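Local coordinates for regulatory protein SdiA (PDB 4LFU) that acts as a LuxR-type quorum-sensing receptor and transcription factor, binding autoinducers from other bacteria and activating transcription of the ftsQAZ cell-division genes, at residues Ile222-Asn226 against Lys227-Ala231. Sequence-based numbering, arbitrary orientation.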
ATOM      1  N   ILE A 222     -20.092  -6.794  12.160  1.00 37.45           N
ATOM      2  CA  ILE A 222     -18.703  -6.857  12.673  1.00 37.23           C
ATOM      3  C   ILE A 222     -18.583  -6.695  14.194  1.00 37.14           C
ATOM      4  O   ILE A 222     -17.489  -6.568  14.714  1.00 37.70           O
ATOM      5  CB  ILE A 222     -17.735  -5.845  11.949  1.00 36.95           C
ATOM      6  CG1 ILE A 222     -18.093  -4.391  12.244  1.00 35.95           C
ATOM      7  CG2 ILE A 222     -17.714  -6.094  10.451  1.00 38.12           C
ATOM      8  CD1 ILE A 222     -16.934  -3.403  12.033  1.00 37.00           C
ATOM      9  N   ASN A 223     -19.713  -6.673  14.890  1.00 36.88           N
ATOM     10  CA  ASN A 223     -19.749  -6.526  16.342  1.00 36.97           C
ATOM     11  C   ASN A 223     -19.110  -5.208  16.852  1.00 36.26           C
ATOM     12  O   ASN A 223     -18.431  -5.190  17.876  1.00 36.46           O
ATOM     13  CB  ASN A 223     -19.140  -7.784  16.995  1.00 37.74           C
ATOM     14  CG  ASN A 223     -19.571  -7.985  18.443  1.00 41.01           C
ATOM     15  OD1 ASN A 223     -18.850  -8.631  19.216  1.00 43.88           O
ATOM     16  ND2 ASN A 223     -20.747  -7.459  18.819  1.00 42.65           N
ATOM     17  N   ALA A 224     -19.366  -4.101  16.146  1.00 35.18           N
ATOM     18  CA  ALA A 224     -18.858  -2.782  16.527  1.00 34.12           C
ATOM     19  C   ALA A 224     -19.781  -2.071  17.518  1.00 33.74           C
ATOM     20  O   ALA A 224     -20.980  -2.255  17.455  1.00 33.63           O
ATOM     21  CB  ALA A 224     -18.648  -1.917  15.286  1.00 34.45           C
ATOM     22  N   PRO A 225     -19.215  -1.272  18.459  1.00 33.47           N
ATOM     23  CA  PRO A 225     -20.077  -0.478  19.369  1.00 33.11           C
ATOM     24  C   PRO A 225     -20.739   0.789  18.763  1.00 32.69           C
ATOM     25  O   PRO A 225     -21.711   1.307  19.326  1.00 33.67           O
ATOM     26  CB  PRO A 225     -19.116  -0.086  20.501  1.00 32.76           C
ATOM     27  CG  PRO A 225     -17.791  -0.048  19.867  1.00 33.09           C
ATOM     28  CD  PRO A 225     -17.780  -1.099  18.775  1.00 32.98           C
ATOM     29  N   ASN A 226     -20.210   1.295  17.653  1.00 31.24           N
ATOM     30  CA  ASN A 226     -20.746   2.511  17.026  1.00 29.74           C
ATOM     31  C   ASN A 226     -20.259   2.639  15.574  1.00 28.36           C
ATOM     32  O   ASN A 226     -19.478   1.827  15.123  1.00 27.30           O
ATOM     33  CB  ASN A 226     -20.368   3.770  17.837  1.00 29.72           C
ATOM     34  CG  ASN A 226     -18.896   3.813  18.210  1.00 30.15           C
ATOM     35  OD1 ASN A 226     -18.566   3.923  19.380  1.00 35.91           O
ATOM     36  ND2 ASN A 226     -18.014   3.679  17.237  1.00 29.69           N
ATOM     37  N   LYS A 227     -20.723   3.674  14.872  1.00 27.81           N
ATOM     38  CA  LYS A 227     -20.412   3.914  13.460  1.00 27.67           C
ATOM     39  C   LYS A 227     -18.950   4.340  13.209  1.00 27.04           C
ATOM     40  O   LYS A 227     -18.414   4.121  12.122  1.00 26.55           O
ATOM     41  CB  LYS A 227     -21.366   4.979  12.902  1.00 27.55           C
ATOM     42  CG  LYS A 227     -21.218   6.370  13.524  1.00 27.89           C
ATOM     43  CD  LYS A 227     -22.421   7.256  13.234  1.00 29.90           C
ATOM     44  CE  LYS A 227     -22.029   8.730  13.306  1.00 35.46           C
ATOM     45  NZ  LYS A 227     -23.176   9.637  13.030  1.00 39.64           N
ATOM     46  N   THR A 228     -18.335   4.970  14.213  1.00 26.59           N
ATOM     47  CA  THR A 228     -16.944   5.462  14.125  1.00 26.58           C
ATOM     48  C   THR A 228     -15.977   4.330  13.923  1.00 25.69           C
ATOM     49  O   THR A 228     -15.117   4.423  13.048  1.00 25.53           O
ATOM     50  CB  THR A 228     -16.492   6.295  15.366  1.00 26.56           C
ATOM     51  OG1 THR A 228     -17.475   7.296  15.660  1.00 27.79           O
ATOM     52  CG2 THR A 228     -15.133   6.976  15.091  1.00 26.09           C
ATOM     53  N   GLN A 229     -16.124   3.277  14.731  1.00 25.93           N
ATOM     54  CA  GLN A 229     -15.304   2.065  14.602  1.00 26.46           C
ATOM     55  C   GLN A 229     -15.527   1.389  13.244  1.00 24.82           C
ATOM     56  O   GLN A 229     -14.578   0.914  12.615  1.00 23.86           O
ATOM     57  CB  GLN A 229     -15.537   1.044  15.754  1.00 25.96           C
ATOM     58  CG  GLN A 229     -14.597  -0.172  15.564  1.00 28.13           C
ATOM     59  CD  GLN A 229     -14.863  -1.366  16.459  1.00 29.54           C
ATOM     60  OE1 GLN A 229     -14.493  -1.369  17.625  1.00 34.92           O
ATOM     61  NE2 GLN A 229     -15.450  -2.421  15.890  1.00 34.30           N
ATOM     62  N   VAL A 230     -16.781   1.354  12.784  1.00 24.62           N
ATOM     63  CA  VAL A 230     -17.073   0.770  11.452  1.00 23.61           C
ATOM     64  C   VAL A 230     -16.409   1.554  10.331  1.00 23.76           C
ATOM     65  O   VAL A 230     -15.710   0.982   9.482  1.00 24.13           O
ATOM     66  CB  VAL A 230     -18.573   0.670  11.162  1.00 23.84           C
ATOM     67  CG1 VAL A 230     -18.792  -0.009   9.803  1.00 22.15           C
ATOM     68  CG2 VAL A 230     -19.250  -0.083  12.250  1.00 22.40           C
ATOM     69  N   ALA A 231     -16.609   2.865  10.336  1.00 23.69           N
ATOM     70  CA  ALA A 231     -16.003   3.727   9.335  1.00 24.08           C
ATOM     71  C   ALA A 231     -14.469   3.680   9.372  1.00 24.34           C
ATOM     72  O   ALA A 231     -13.821   3.637   8.326  1.00 25.32           O
ATOM     73  CB  ALA A 231     -16.516   5.165   9.498  1.00 23.72           C
TER
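The chain from Ile222 to Asn226 turns back over Val230 and Gln229 in the first turn of the helix starting at Lys227. Helix 208-222 ends in a Schellman motif, with Asn223 at positive phi (60°). Asn226 then takes the N-cap position of the new helix, whose first turn is tied by Ala231 N to Lys227 O at 2.8 Å. On the inner side of the loop, Val230 CG2 sits 3.6 Å from Ala224 CB and 3.5 Å from Asn226 O. Ile222 CD1 comes within 4.1 Å of Val230 CG2. With CG1 between the backbone N and the carbonyl carbon (chi1 66°) and CD1 extended beyond it, the end of Ile222 turns toward Val230. This is the link between the last two helices of the LuxR-type helix-turn-helix domain; Val230 continues inward onto Leu188, Met218 and Phe180. Gln229 runs out extended, CG anti to the backbone N, and crosses the Pro225 ring at about a right angle, its amide carbon CD 3.7 Å from Pro225 CD. The Asn226 amide lies over the start of the helix, near the backbone N atoms of Thr228 and Gln229. Across the dimer, Thr228 packs on Thr228 of the second subunit, and Ala231 on Cys232 of that subunit.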